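PDB 3FI9: malate dehydrogenase from Porphyromonas gingivalis, which probably catalyses the NAD-dependent interconversion of malate and oxaloacetate, as a dimeric member of the lactate/malate dehydrogenase superfamily. Local coordinates for residues K10-G15 / N36-D41; K78-S83 / K120-I125; V45-V50 / L64-D69; S22-T27 / Y242-M247. One frame throughout, in Å; residues are numbered along the deposited sequence.

Interaction 1: residues K10-G15 / N36-D41; sequences KLTIVG and NLCLYD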
loop_
_atom_site.group_PDB
_atom_site.type_symbol
_atom_site.label_atom_id
_atom_site.label_comp_id
_atom_site.label_asym_id
_atom_site.label_seq_id
_atom_site.Cartn_x
_atom_site.Cartn_y
_atom_site.Cartn_z
ATOM N N LYS A 10 -18.688 -5.839 8.430
ATOM C CA LYS A 10 -18.229 -4.541 7.913
ATOM C C LYS A 10 -17.036 -4.024 8.719
ATOM O O LYS A 10 -17.029 -4.066 9.971
ATOM C CB LYS A 10 -19.396 -3.557 7.871
ATOM C CG LYS A 10 -19.057 -2.088 7.646
ATOM C CD LYS A 10 -20.341 -1.298 7.312
ATOM C CE LYS A 10 -20.070 0.195 7.277
ATOM N NZ LYS A 10 -21.290 0.987 7.029
ATOM N N LEU A 11 -16.011 -3.627 7.965
ATOM C CA LEU A 11 -14.859 -2.926 8.472
ATOM C C LEU A 11 -14.923 -1.479 7.984
ATOM O O LEU A 11 -14.987 -1.171 6.763
ATOM C CB LEU A 11 -13.546 -3.619 8.015
ATOM C CG LEU A 11 -12.229 -2.798 8.111
ATOM C CD1 LEU A 11 -11.966 -2.301 9.554
ATOM C CD2 LEU A 11 -10.993 -3.633 7.607
ATOM N N THR A 12 -14.915 -0.575 8.949
ATOM C CA THR A 12 -14.863 0.837 8.634
ATOM C C THR A 12 -13.543 1.520 8.997
ATOM O O THR A 12 -13.090 1.512 10.157
ATOM C CB THR A 12 -15.998 1.560 9.329
ATOM O OG1 THR A 12 -17.235 1.067 8.804
ATOM C CG2 THR A 12 -15.904 3.075 9.100
ATOM N N ILE A 13 -12.969 2.182 8.009
ATOM C CA ILE A 13 -11.746 2.969 8.218
ATOM C C ILE A 13 -12.138 4.387 8.432
ATOM O O ILE A 13 -12.758 4.974 7.559
ATOM C CB ILE A 13 -10.835 2.920 6.981
ATOM C CG1 ILE A 13 -10.421 1.487 6.672
ATOM C CG2 ILE A 13 -9.558 3.820 7.183
ATOM C CD1 ILE A 13 -9.970 0.683 7.824
ATOM N N VAL A 14 -11.796 4.959 9.589
ATOM C CA VAL A 14 -12.038 6.371 9.800
ATOM C C VAL A 14 -10.767 7.161 9.477
ATOM O O VAL A 14 -9.694 6.767 9.881
ATOM C CB VAL A 14 -12.510 6.641 11.267
ATOM C CG1 VAL A 14 -12.591 8.124 11.539
ATOM C CG2 VAL A 14 -13.847 6.025 11.488
ATOM N N GLY A 15 -10.883 8.248 8.723
ATOM C CA GLY A 15 -9.706 9.005 8.347
ATOM C C GLY A 15 -9.162 8.514 7.024
ATOM O O GLY A 15 -7.982 8.655 6.755
ATOM N N ASN A 36 -16.910 -6.041 2.668
ATOM C CA ASN A 36 -17.669 -4.867 3.075
ATOM C C ASN A 36 -16.746 -3.881 3.773
ATOM O O ASN A 36 -16.691 -3.776 4.999
ATOM C CB ASN A 36 -18.862 -5.317 3.911
ATOM C CG ASN A 36 -19.788 -6.212 3.077
ATOM O OD1 ASN A 36 -20.264 -5.776 2.027
ATOM N ND2 ASN A 36 -19.961 -7.476 3.481
ATOM N N LEU A 37 -15.965 -3.205 2.954
ATOM C CA LEU A 37 -14.979 -2.252 3.456
ATOM C C LEU A 37 -15.543 -0.863 3.247
ATOM O O LEU A 37 -15.894 -0.483 2.131
ATOM C CB LEU A 37 -13.678 -2.437 2.663
ATOM C CG LEU A 37 -12.547 -1.480 3.010
ATOM C CD1 LEU A 37 -12.113 -1.795 4.399
ATOM C CD2 LEU A 37 -11.362 -1.598 1.973
ATOM N N CYS A 38 -15.663 -0.100 4.333
ATOM C CA CYS A 38 -16.289 1.212 4.276
ATOM C C CYS A 38 -15.308 2.307 4.673
ATOM O O CYS A 38 -14.639 2.206 5.719
ATOM C CB CYS A 38 -17.535 1.219 5.171
ATOM S SG CYS A 38 -18.327 2.817 5.337
ATOM N N LEU A 39 -15.199 3.325 3.816
ATOM C CA LEU A 39 -14.233 4.398 4.007
ATOM C C LEU A 39 -14.959 5.661 4.447
ATOM O O LEU A 39 -15.888 6.147 3.746
ATOM C CB LEU A 39 -13.449 4.626 2.727
ATOM C CG LEU A 39 -12.764 3.413 2.079
ATOM C CD1 LEU A 39 -11.837 3.957 0.984
ATOM C CD2 LEU A 39 -11.971 2.640 3.158
ATOM N N TYR A 40 -14.559 6.203 5.608
ATOM C CA TYR A 40 -15.214 7.409 6.120
ATOM C C TYR A 40 -14.183 8.543 6.267
ATOM O O TYR A 40 -13.081 8.309 6.775
ATOM C CB TYR A 40 -15.925 7.153 7.470
ATOM C CG TYR A 40 -16.211 8.471 8.185
ATOM C CD1 TYR A 40 -17.341 9.229 7.867
ATOM C CD2 TYR A 40 -15.328 8.978 9.125
ATOM C CE1 TYR A 40 -17.606 10.433 8.496
ATOM C CE2 TYR A 40 -15.561 10.205 9.754
ATOM C CZ TYR A 40 -16.697 10.940 9.419
ATOM O OH TYR A 40 -16.914 12.153 10.043
ATOM N N ASP A 41 -14.530 9.749 5.814
ATOM C CA ASP A 41 -13.746 10.924 6.100
ATOM C C ASP A 41 -14.675 12.109 5.934
ATOM O O ASP A 41 -15.485 12.144 4.978
ATOM C CB ASP A 41 -12.575 11.054 5.108
ATOM C CG ASP A 41 -11.408 11.845 5.661
ATOM O OD1 ASP A 41 -11.552 13.079 5.719
ATOM O OD2 ASP A 41 -10.317 11.258 6.001
#
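With SG anti to the backbone N (chi1 174°), Cys38 lays its sulfur beside Lys10, whose chain leaves with CG also anti to N (167°) and runs extended to bring CE 3.5 Å from Cys38 CB. A long aliphatic chain suits the place: its methylenes pack on Cys38 while NZ bonds to Thr75 O. Thr12 OG1 comes against the same Cys38 CB at 3.6 Å and bonds to Ala73 O. On this face too, Val14 sets CG1 at the edge of the Tyr40 ring, near its plane, 3.7 Å from CD2. Strands 10-14 and 37-40 run parallel and are connected through helix 19-30 as the first beta-alpha-beta unit of the Rossmann fold. Five backbone bonds join them, among them Cys38 N to Leu11 O at 2.7 Å. Beneath helix 19-30, Leu11 and Leu37 lie side by side, CG to CD1 3.8 Å, and Ile13 pairs likewise with Leu39, branched apolar residues filling a buried layer. At the C-terminal ends Gly15 N bonds to Tyr40 O at 2.9 Å; its positive phi (92°) suits a residue without CB. Asp41 OD2, 3.1 Å from Gly15 C, accepts from Ala17 N, and OD1 from Phe43 N; Gly15 and Asp41 are predicted NAD contacts.

Interaction 2: residues K78-S83 / K120-I125; sequences KYIVSS and KHVIII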
loop_
_atom_site.group_PDB
_atom_site.type_symbol
_atom_site.label_atom_id
_atom_site.label_comp_id
_atom_site.label_asym_id
_atom_site.label_seq_id
_atom_site.Cartn_x
_atom_site.Cartn_y
_atom_site.Cartn_z
ATOM N N LYS A 78 -18.630 -3.694 12.432
ATOM C CA LYS A 78 -18.164 -4.561 13.497
ATOM C C LYS A 78 -16.684 -4.383 13.852
ATOM O O LYS A 78 -16.243 -4.844 14.900
ATOM C CB LYS A 78 -18.346 -6.017 13.123
ATOM C CG LYS A 78 -19.856 -6.454 13.054
ATOM C CD LYS A 78 -20.637 -6.044 14.305
ATOM C CE LYS A 78 -21.946 -6.847 14.395
ATOM N NZ LYS A 78 -22.938 -6.200 13.544
ATOM N N TYR A 79 -15.931 -3.804 12.937
ATOM C CA TYR A 79 -14.503 -3.466 13.173
ATOM C C TYR A 79 -14.292 -2.066 12.709
ATOM O O TYR A 79 -14.850 -1.643 11.697
ATOM C CB TYR A 79 -13.569 -4.422 12.422
ATOM C CG TYR A 79 -13.857 -5.832 12.823
ATOM C CD1 TYR A 79 -13.228 -6.405 13.910
ATOM C CD2 TYR A 79 -14.862 -6.578 12.164
ATOM C CE1 TYR A 79 -13.530 -7.741 14.310
ATOM C CE2 TYR A 79 -15.166 -7.854 12.561
ATOM C CZ TYR A 79 -14.488 -8.439 13.616
ATOM O OH TYR A 79 -14.804 -9.717 14.010
ATOM N N ILE A 80 -13.486 -1.319 13.469
ATOM C CA ILE A 80 -13.215 0.048 13.136
ATOM C C ILE A 80 -11.746 0.314 13.351
ATOM O O ILE A 80 -11.191 -0.067 14.388
ATOM C CB ILE A 80 -13.964 1.035 14.079
ATOM C CG1 ILE A 80 -15.490 0.888 13.916
ATOM C CG2 ILE A 80 -13.531 2.480 13.753
ATOM C CD1 ILE A 80 -16.292 1.688 14.963
ATOM N N VAL A 81 -11.122 0.989 12.399
ATOM C CA VAL A 81 -9.755 1.459 12.591
ATOM C C VAL A 81 -9.748 2.934 12.307
ATOM O O VAL A 81 -10.090 3.331 11.216
ATOM C CB VAL A 81 -8.779 0.771 11.605
ATOM C CG1 VAL A 81 -7.338 1.403 11.688
ATOM C CG2 VAL A 81 -8.770 -0.725 11.871
ATOM N N SER A 82 -9.319 3.750 13.267
ATOM C CA SER A 82 -9.265 5.214 13.024
ATOM C C SER A 82 -7.917 5.878 13.031
ATOM O O SER A 82 -7.187 5.785 14.032
ATOM C CB SER A 82 -10.132 5.991 14.025
ATOM O OG SER A 82 -10.010 7.395 13.775
ATOM N N SER A 83 -7.601 6.575 11.935
ATOM C CA SER A 83 -6.501 7.519 11.952
ATOM C C SER A 83 -7.069 8.904 11.867
ATOM O O SER A 83 -6.439 9.781 11.311
ATOM C CB SER A 83 -5.532 7.336 10.782
ATOM O OG SER A 83 -6.269 7.245 9.569
ATOM N N LYS A 120 -17.219 -5.183 17.440
ATOM C CA LYS A 120 -16.394 -6.207 18.062
ATOM C C LYS A 120 -15.026 -5.633 18.515
ATOM O O LYS A 120 -14.536 -5.955 19.580
ATOM C CB LYS A 120 -16.187 -7.393 17.107
ATOM C CG LYS A 120 -17.458 -8.319 16.936
ATOM C CD LYS A 120 -17.307 -9.220 15.716
ATOM C CE LYS A 120 -17.593 -10.669 16.003
ATOM N NZ LYS A 120 -18.994 -11.015 15.720
ATOM N N HIS A 121 -14.400 -4.833 17.671
ATOM C CA HIS A 121 -13.075 -4.276 18.005
ATOM C C HIS A 121 -12.800 -2.937 17.383
ATOM O O HIS A 121 -13.188 -2.679 16.250
ATOM C CB HIS A 121 -11.953 -5.248 17.568
ATOM C CG HIS A 121 -10.683 -5.051 18.330
ATOM N ND1 HIS A 121 -10.463 -5.659 19.546
ATOM C CD2 HIS A 121 -9.584 -4.286 18.076
ATOM C CE1 HIS A 121 -9.285 -5.276 20.016
ATOM N NE2 HIS A 121 -8.740 -4.429 19.155
ATOM N N VAL A 122 -12.053 -2.090 18.096
ATOM C CA VAL A 122 -11.789 -0.769 17.612
ATOM C C VAL A 122 -10.317 -0.492 17.880
ATOM O O VAL A 122 -9.837 -0.786 18.971
ATOM C CB VAL A 122 -12.597 0.309 18.412
ATOM C CG1 VAL A 122 -12.237 1.696 17.897
ATOM C CG2 VAL A 122 -14.075 0.040 18.276
ATOM N N ILE A 123 -9.646 0.069 16.883
ATOM C CA ILE A 123 -8.224 0.457 16.981
ATOM C C ILE A 123 -8.049 1.935 16.706
ATOM O O ILE A 123 -8.482 2.470 15.655
ATOM C CB ILE A 123 -7.340 -0.388 16.005
ATOM C CG1 ILE A 123 -7.622 -1.909 16.208
ATOM C CG2 ILE A 123 -5.844 0.021 16.172
ATOM C CD1 ILE A 123 -6.797 -2.851 15.279
ATOM N N ILE A 124 -7.375 2.612 17.644
ATOM C CA ILE A 124 -7.205 4.031 17.578
ATOM C C ILE A 124 -5.716 4.285 17.317
ATOM O O ILE A 124 -4.878 3.741 18.048
ATOM C CB ILE A 124 -7.591 4.642 18.924
ATOM C CG1 ILE A 124 -9.064 4.324 19.296
ATOM C CG2 ILE A 124 -7.317 6.150 18.890
ATOM C CD1 ILE A 124 -10.050 4.877 18.276
ATOM N N ILE A 125 -5.361 5.071 16.301
ATOM C CA ILE A 125 -3.926 5.224 16.040
ATOM C C ILE A 125 -3.414 6.662 16.120
ATOM O O ILE A 125 -2.197 6.891 16.140
ATOM C CB ILE A 125 -3.489 4.579 14.700
ATOM C CG1 ILE A 125 -3.698 5.535 13.522
ATOM C CG2 ILE A 125 -4.124 3.147 14.555
ATOM C CD1 ILE A 125 -2.732 5.244 12.370
#
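Tyr79 and Lys120 meet at the start of the paired strands 77-82 and 121-124, which run almost exactly parallel. Among the backbone hydrogen bonds, Lys78 O receives two donors, Lys120 N at 2.7 Å and, weakly, His121 N. Farther along, the regular parallel pattern holds, the straightest bond being Ser82 N to Ile123 O (2.8 Å, 172° at the hydrogen), and Ile125 N to Ser82 O closes the row.

Among the van der Waals contacts, Lys120 has CG anti to the carbonyl carbon (chi1 -74°) and a nearly straight chi2, which put CD 3.1 Å from Tyr79 OH; bends at chi3 and chi4 then turn its ammonium to a salt bridge with Glu9. His121 crosses the tyrosine at about a right angle, CB 4.0 Å from CD1, and its NE2 is hydrogen-bonded to Thr148 OG1. Beta-branched Ile80 and Val122, well suited to extended backbone, approach through CB and CG1 at 4.2 Å. Beyond the strand ends, Ile125 CG1, of a predicted NAD-binding residue, rests 3.8 Å from small Ser83's CB.

Helix 94-115 packs on the Ile80, Val122 and Ile124 face, helices 19-30 and 238-251 on the opposite face, while strands 10-14 and 147-150 flank the pair.

Interaction 3: residues V45-V50 / L64-D69; sequences VGLEGV and LTFTSD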
loop_
_atom_site.group_PDB
_atom_site.type_symbol
_atom_site.label_atom_id
_atom_site.label_comp_id
_atom_site.label_asym_id
_atom_site.label_seq_id
_atom_site.Cartn_x
_atom_site.Cartn_y
_atom_site.Cartn_z
ATOM N N VAL A 45 -14.126 15.316 -0.875
ATOM C CA VAL A 45 -13.480 15.274 -2.174
ATOM C C VAL A 45 -12.237 14.366 -2.145
ATOM O O VAL A 45 -12.054 13.532 -3.025
ATOM C CB VAL A 45 -13.173 16.695 -2.706
ATOM C CG1 VAL A 45 -12.235 16.610 -3.915
ATOM C CG2 VAL A 45 -14.470 17.334 -3.083
ATOM N N GLY A 46 -11.431 14.495 -1.099
ATOM C CA GLY A 46 -10.265 13.682 -0.955
ATOM C C GLY A 46 -10.688 12.248 -0.832
ATOM O O GLY A 46 -10.043 11.401 -1.420
ATOM N N LEU A 47 -11.791 11.992 -0.108
ATOM C CA LEU A 47 -12.313 10.640 0.101
ATOM C C LEU A 47 -12.676 10.011 -1.225
ATOM O O LEU A 47 -12.377 8.848 -1.479
ATOM C CB LEU A 47 -13.580 10.635 0.980
ATOM C CG LEU A 47 -14.255 9.299 1.385
ATOM C CD1 LEU A 47 -13.274 8.279 2.036
ATOM C CD2 LEU A 47 -15.408 9.559 2.317
ATOM N N GLU A 48 -13.370 10.780 -2.059
ATOM C CA GLU A 48 -13.780 10.239 -3.343
ATOM C C GLU A 48 -12.580 9.818 -4.194
ATOM O O GLU A 48 -12.670 8.830 -4.923
ATOM C CB GLU A 48 -14.632 11.244 -4.136
ATOM C CG GLU A 48 -15.143 10.650 -5.424
ATOM C CD GLU A 48 -16.008 11.634 -6.224
ATOM O OE1 GLU A 48 -16.362 12.706 -5.684
ATOM O OE2 GLU A 48 -16.366 11.296 -7.373
ATOM N N GLY A 49 -11.480 10.567 -4.121
ATOM C CA GLY A 49 -10.316 10.247 -4.946
ATOM C C GLY A 49 -9.705 8.947 -4.458
ATOM O O GLY A 49 -9.175 8.154 -5.258
ATOM N N VAL A 50 -9.744 8.757 -3.139
ATOM C CA VAL A 50 -9.229 7.528 -2.559
ATOM C C VAL A 50 -10.061 6.345 -3.030
ATOM O O VAL A 50 -9.486 5.357 -3.450
ATOM C CB VAL A 50 -9.167 7.553 -1.049
ATOM C CG1 VAL A 50 -8.703 6.213 -0.534
ATOM C CG2 VAL A 50 -8.233 8.693 -0.566
ATOM N N LEU A 64 -16.821 -2.003 -1.935
ATOM C CA LEU A 64 -16.342 -0.787 -1.297
ATOM C C LEU A 64 -17.468 0.271 -1.172
ATOM O O LEU A 64 -18.221 0.495 -2.110
ATOM C CB LEU A 64 -15.197 -0.205 -2.106
ATOM C CG LEU A 64 -14.420 0.924 -1.426
ATOM C CD1 LEU A 64 -13.407 0.355 -0.344
ATOM C CD2 LEU A 64 -13.648 1.769 -2.479
ATOM N N THR A 65 -17.560 0.915 -0.021
ATOM C CA THR A 65 -18.482 2.012 0.179
ATOM C C THR A 65 -17.664 3.180 0.728
ATOM O O THR A 65 -16.610 2.987 1.343
ATOM C CB THR A 65 -19.711 1.691 1.102
ATOM O OG1 THR A 65 -19.298 1.106 2.352
ATOM C CG2 THR A 65 -20.761 0.770 0.396
ATOM N N PHE A 66 -18.107 4.397 0.466
ATOM C CA PHE A 66 -17.467 5.538 1.112
ATOM C C PHE A 66 -18.510 6.554 1.471
ATOM O O PHE A 66 -19.549 6.659 0.799
ATOM C CB PHE A 66 -16.346 6.141 0.293
ATOM C CG PHE A 66 -16.773 6.725 -1.028
ATOM C CD1 PHE A 66 -17.008 8.097 -1.156
ATOM C CD2 PHE A 66 -16.919 5.916 -2.143
ATOM C CE1 PHE A 66 -17.387 8.637 -2.390
ATOM C CE2 PHE A 66 -17.293 6.465 -3.373
ATOM C CZ PHE A 66 -17.534 7.801 -3.492
ATOM N N THR A 67 -18.238 7.298 2.536
ATOM C CA THR A 67 -19.203 8.259 3.027
ATOM C C THR A 67 -18.556 9.268 3.968
ATOM O O THR A 67 -17.558 8.963 4.663
ATOM C CB THR A 67 -20.414 7.527 3.738
ATOM O OG1 THR A 67 -21.362 8.497 4.198
ATOM C CG2 THR A 67 -19.954 6.729 4.958
ATOM N N SER A 68 -19.119 10.480 3.979
ATOM C CA SER A 68 -18.756 11.506 4.976
ATOM C C SER A 68 -19.799 11.664 6.083
ATOM O O SER A 68 -19.728 12.625 6.870
ATOM C CB SER A 68 -18.527 12.861 4.319
ATOM O OG SER A 68 -17.472 12.759 3.404
ATOM N N ASP A 69 -20.731 10.719 6.142
ATOM C CA ASP A 69 -21.789 10.674 7.152
ATOM C C ASP A 69 -21.450 9.586 8.152
ATOM O O ASP A 69 -21.427 8.389 7.816
ATOM C CB ASP A 69 -23.156 10.352 6.528
ATOM C CG ASP A 69 -24.305 10.393 7.573
ATOM O OD1 ASP A 69 -24.913 11.466 7.780
ATOM O OD2 ASP A 69 -24.547 9.399 8.257
#
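Leu47 of helix 44-57 reaches toward strand 65-67 and meets Phe66 and Thr67 in the close part of this contact. Its CG stands anti to the backbone N (chi1 -177°), which carries the branch point out to the strand, 3.9 Å from both CD1 and CB of Phe66. One methyl, CD2, goes past the ring to lie 3.2 Å from Thr67 O and 4.0 Å from Ser68 OG. A leucine fits here: its methyls divide between neighbours, CD2 at the strand backbone and CD1 near Phe66 CB, and the residue also packs on Leu39. Helix and strand run nearly antiparallel, axes 8.8 Å apart, as the second half of the beta-alpha-beta unit 37-40, 44-57, 65-67 of the Rossmann domain, where strand 65-67 is the outermost on that side within the chain.

The outer part is looser. The Phe66 ring reaches to the helix, CG held between the backbone N and carbonyl carbon (chi1 63°), and its CE1 comes 4.1 Å from Glu48 CA. Glu48, extended, crosses the ring obliquely, its carboxylate plane 20° from the ring plane, the alkyl part making the contact and the charged end suiting the partly exposed surface. No hydrogen bond spans the segments; Ser68 OG bonds to Asp41 O, and Thr67 OG1 bonds to Glu72 OE1 and accepts from Asp69 N in an ST turn. Leu231 of the second subunit packs on Glu48.

Interaction 4: residues S22-T27 / Y242-M247; sequences SNMAQT and YVSIEM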
loop_
_atom_site.group_PDB
_atom_site.type_symbol
_atom_site.label_atom_id
_atom_site.label_comp_id
_atom_site.label_asym_id
_atom_site.label_seq_id
_atom_site.Cartn_x
_atom_site.Cartn_y
_atom_site.Cartn_z
ATOM N N SER A 22 -5.769 5.973 3.400
ATOM C CA SER A 22 -5.866 5.447 2.021
ATOM C C SER A 22 -5.015 4.146 1.880
ATOM O O SER A 22 -5.398 3.149 1.203
ATOM C CB SER A 22 -5.507 6.529 0.991
ATOM O OG SER A 22 -4.117 6.895 0.991
ATOM N N ASN A 23 -3.842 4.166 2.502
ATOM C CA ASN A 23 -2.969 2.992 2.498
ATOM C C ASN A 23 -3.644 1.882 3.269
ATOM O O ASN A 23 -3.564 0.739 2.882
ATOM C CB ASN A 23 -1.574 3.332 3.040
ATOM C CG ASN A 23 -0.572 2.161 2.883
ATOM O OD1 ASN A 23 -0.609 1.208 3.637
ATOM N ND2 ASN A 23 0.352 2.283 1.938
ATOM N N MET A 24 -4.376 2.218 4.333
ATOM C CA MET A 24 -5.093 1.196 5.087
ATOM C C MET A 24 -6.153 0.532 4.224
ATOM O O MET A 24 -6.358 -0.678 4.301
ATOM C CB MET A 24 -5.770 1.779 6.340
ATOM C CG MET A 24 -4.812 2.272 7.479
ATOM S SD MET A 24 -5.910 3.044 8.828
ATOM C CE MET A 24 -4.758 3.016 10.185
ATOM N N ALA A 25 -6.804 1.330 3.403
ATOM C CA ALA A 25 -7.856 0.800 2.573
ATOM C C ALA A 25 -7.288 -0.212 1.605
ATOM O O ALA A 25 -7.873 -1.261 1.393
ATOM C CB ALA A 25 -8.554 1.952 1.766
ATOM N N GLN A 26 -6.172 0.128 0.985
ATOM C CA GLN A 26 -5.521 -0.767 0.025
ATOM C C GLN A 26 -5.038 -2.017 0.780
ATOM O O GLN A 26 -5.151 -3.112 0.296
ATOM C CB GLN A 26 -4.348 -0.032 -0.664
ATOM C CG GLN A 26 -3.533 -1.017 -1.621
ATOM C CD GLN A 26 -2.326 -0.339 -2.238
ATOM O OE1 GLN A 26 -2.189 0.889 -2.205
ATOM N NE2 GLN A 26 -1.409 -1.147 -2.768
ATOM N N THR A 27 -4.513 -1.843 1.992
ATOM C CA THR A 27 -4.013 -2.989 2.736
ATOM C C THR A 27 -5.127 -3.936 3.158
ATOM O O THR A 27 -4.987 -5.186 3.080
ATOM C CB THR A 27 -3.179 -2.512 3.951
ATOM O OG1 THR A 27 -2.082 -1.724 3.462
ATOM C CG2 THR A 27 -2.624 -3.713 4.790
ATOM N N TYR A 242 0.126 -0.281 7.591
ATOM C CA TYR A 242 0.247 -1.722 7.477
ATOM C C TYR A 242 0.121 -2.409 8.864
ATOM O O TYR A 242 -0.603 -3.385 9.027
ATOM C CB TYR A 242 1.589 -2.100 6.830
ATOM C CG TYR A 242 1.769 -3.574 6.769
ATOM C CD1 TYR A 242 1.105 -4.341 5.808
ATOM C CD2 TYR A 242 2.636 -4.207 7.638
ATOM C CE1 TYR A 242 1.288 -5.747 5.755
ATOM C CE2 TYR A 242 2.791 -5.566 7.600
ATOM C CZ TYR A 242 2.113 -6.323 6.678
ATOM O OH TYR A 242 2.361 -7.680 6.672
ATOM N N VAL A 243 0.791 -1.860 9.871
ATOM C CA VAL A 243 0.831 -2.539 11.188
ATOM C C VAL A 243 -0.575 -2.543 11.855
ATOM O O VAL A 243 -1.074 -3.591 12.336
ATOM C CB VAL A 243 1.961 -1.964 12.087
ATOM C CG1 VAL A 243 1.875 -2.550 13.517
ATOM C CG2 VAL A 243 3.358 -2.266 11.416
ATOM N N SER A 244 -1.237 -1.386 11.780
ATOM C CA SER A 244 -2.619 -1.253 12.252
ATOM C C SER A 244 -3.551 -2.259 11.560
ATOM O O SER A 244 -4.437 -2.854 12.184
ATOM C CB SER A 244 -3.107 0.177 11.986
ATOM O OG SER A 244 -2.341 1.129 12.776
ATOM N N ILE A 245 -3.394 -2.393 10.265
ATOM C CA ILE A 245 -4.291 -3.341 9.582
ATOM C C ILE A 245 -3.953 -4.796 9.929
ATOM O O ILE A 245 -4.865 -5.654 9.983
ATOM C CB ILE A 245 -4.401 -3.114 8.071
ATOM C CG1 ILE A 245 -4.740 -1.616 7.807
ATOM C CG2 ILE A 245 -5.484 -4.090 7.464
ATOM C CD1 ILE A 245 -6.048 -1.042 8.486
ATOM N N GLU A 246 -2.675 -5.096 10.170
ATOM C CA GLU A 246 -2.364 -6.434 10.687
ATOM C C GLU A 246 -3.062 -6.612 12.000
ATOM O O GLU A 246 -3.519 -7.731 12.298
ATOM C CB GLU A 246 -0.873 -6.644 10.989
ATOM C CG GLU A 246 0.046 -6.774 9.844
ATOM C CD GLU A 246 1.496 -7.018 10.314
ATOM O OE1 GLU A 246 2.020 -8.089 10.024
ATOM O OE2 GLU A 246 2.106 -6.158 10.970
ATOM N N MET A 247 -3.108 -5.550 12.832
ATOM C CA MET A 247 -3.843 -5.676 14.130
ATOM C C MET A 247 -5.330 -6.023 13.930
ATOM O O MET A 247 -5.843 -6.944 14.622
ATOM C CB MET A 247 -3.729 -4.406 15.010
ATOM C CG MET A 247 -2.263 -3.967 15.277
ATOM S SD MET A 247 -2.187 -2.400 16.166
ATOM C CE MET A 247 -3.092 -2.737 17.638
#
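Helices 22-27 and 242-247 cross at -47°, their axes 9.2 Å apart, with Met24 facing Ile245 and Thr27 facing Tyr242 and Ile245. Ile245 carries most of the contact from its side. With CG1 anti to the carbonyl carbon (chi1 -51°) and chi2 turned as well, its CD1 comes against the base of Met24, 3.6 Å from CB and 3.7 Å from CG. The unbranched methionine continues extended, passing Ile245 at a slant, and its terminal CE reaches Ser244 CB at 3.7 Å; a serine there is small enough to admit the methyl, and its OG bonds to Pro240 O. Thr27 turns CG2 into the angle between Ile245 and Tyr242, 3.8 Å from Ile245 CB and 3.9 Å from Tyr242 CD1, meeting the tyrosine at about a right angle.

This is a buried helix-helix interface between the Rossmann domain, whose helix 19-30 follows the predicted dinucleotide-binding turn, and the C-terminal catalytic domain of the lactate/malate dehydrogenase fold. Thr27 OG1 bonds to Asn23 O at 2.9 Å, lying above the carbonyl plane of an oxygen that also accepts from Thr27 N, which leaves CG2 for the packing. Asn23 OD1 pairs with Ser241 OG, and Asn23 ND2 with Gln26 OE1 of the second subunit. Tyr242 meets the ring of Phe59 of the second subunit, the planes at about 45°.

Interactions 1, 2 and 3 are built on one sheet. Strands 10-14 and 77-82 join the first two, Val14 N lying 2.9 Å from Val81 O, and strands 37-40 and 65-67 join interactions 1 and 3, with Asp41 O 2.6 Å from Ser68 OG. Interaction 4 lies over the sheet: Ile13 CG2 is 4.1 Å from Met24 SD, and Val81 CG1 is 3.4 Å from Met24 CE. Ile125 CG2, 3.2 Å from Ser244 OG, ties the second domain to the predicted NAD site, which includes Gly15, Asp41 and Ile125 at the C-terminal ends of the strands. Interactions 3 and 4 both touch the second subunit, their centres about 17 Å apart.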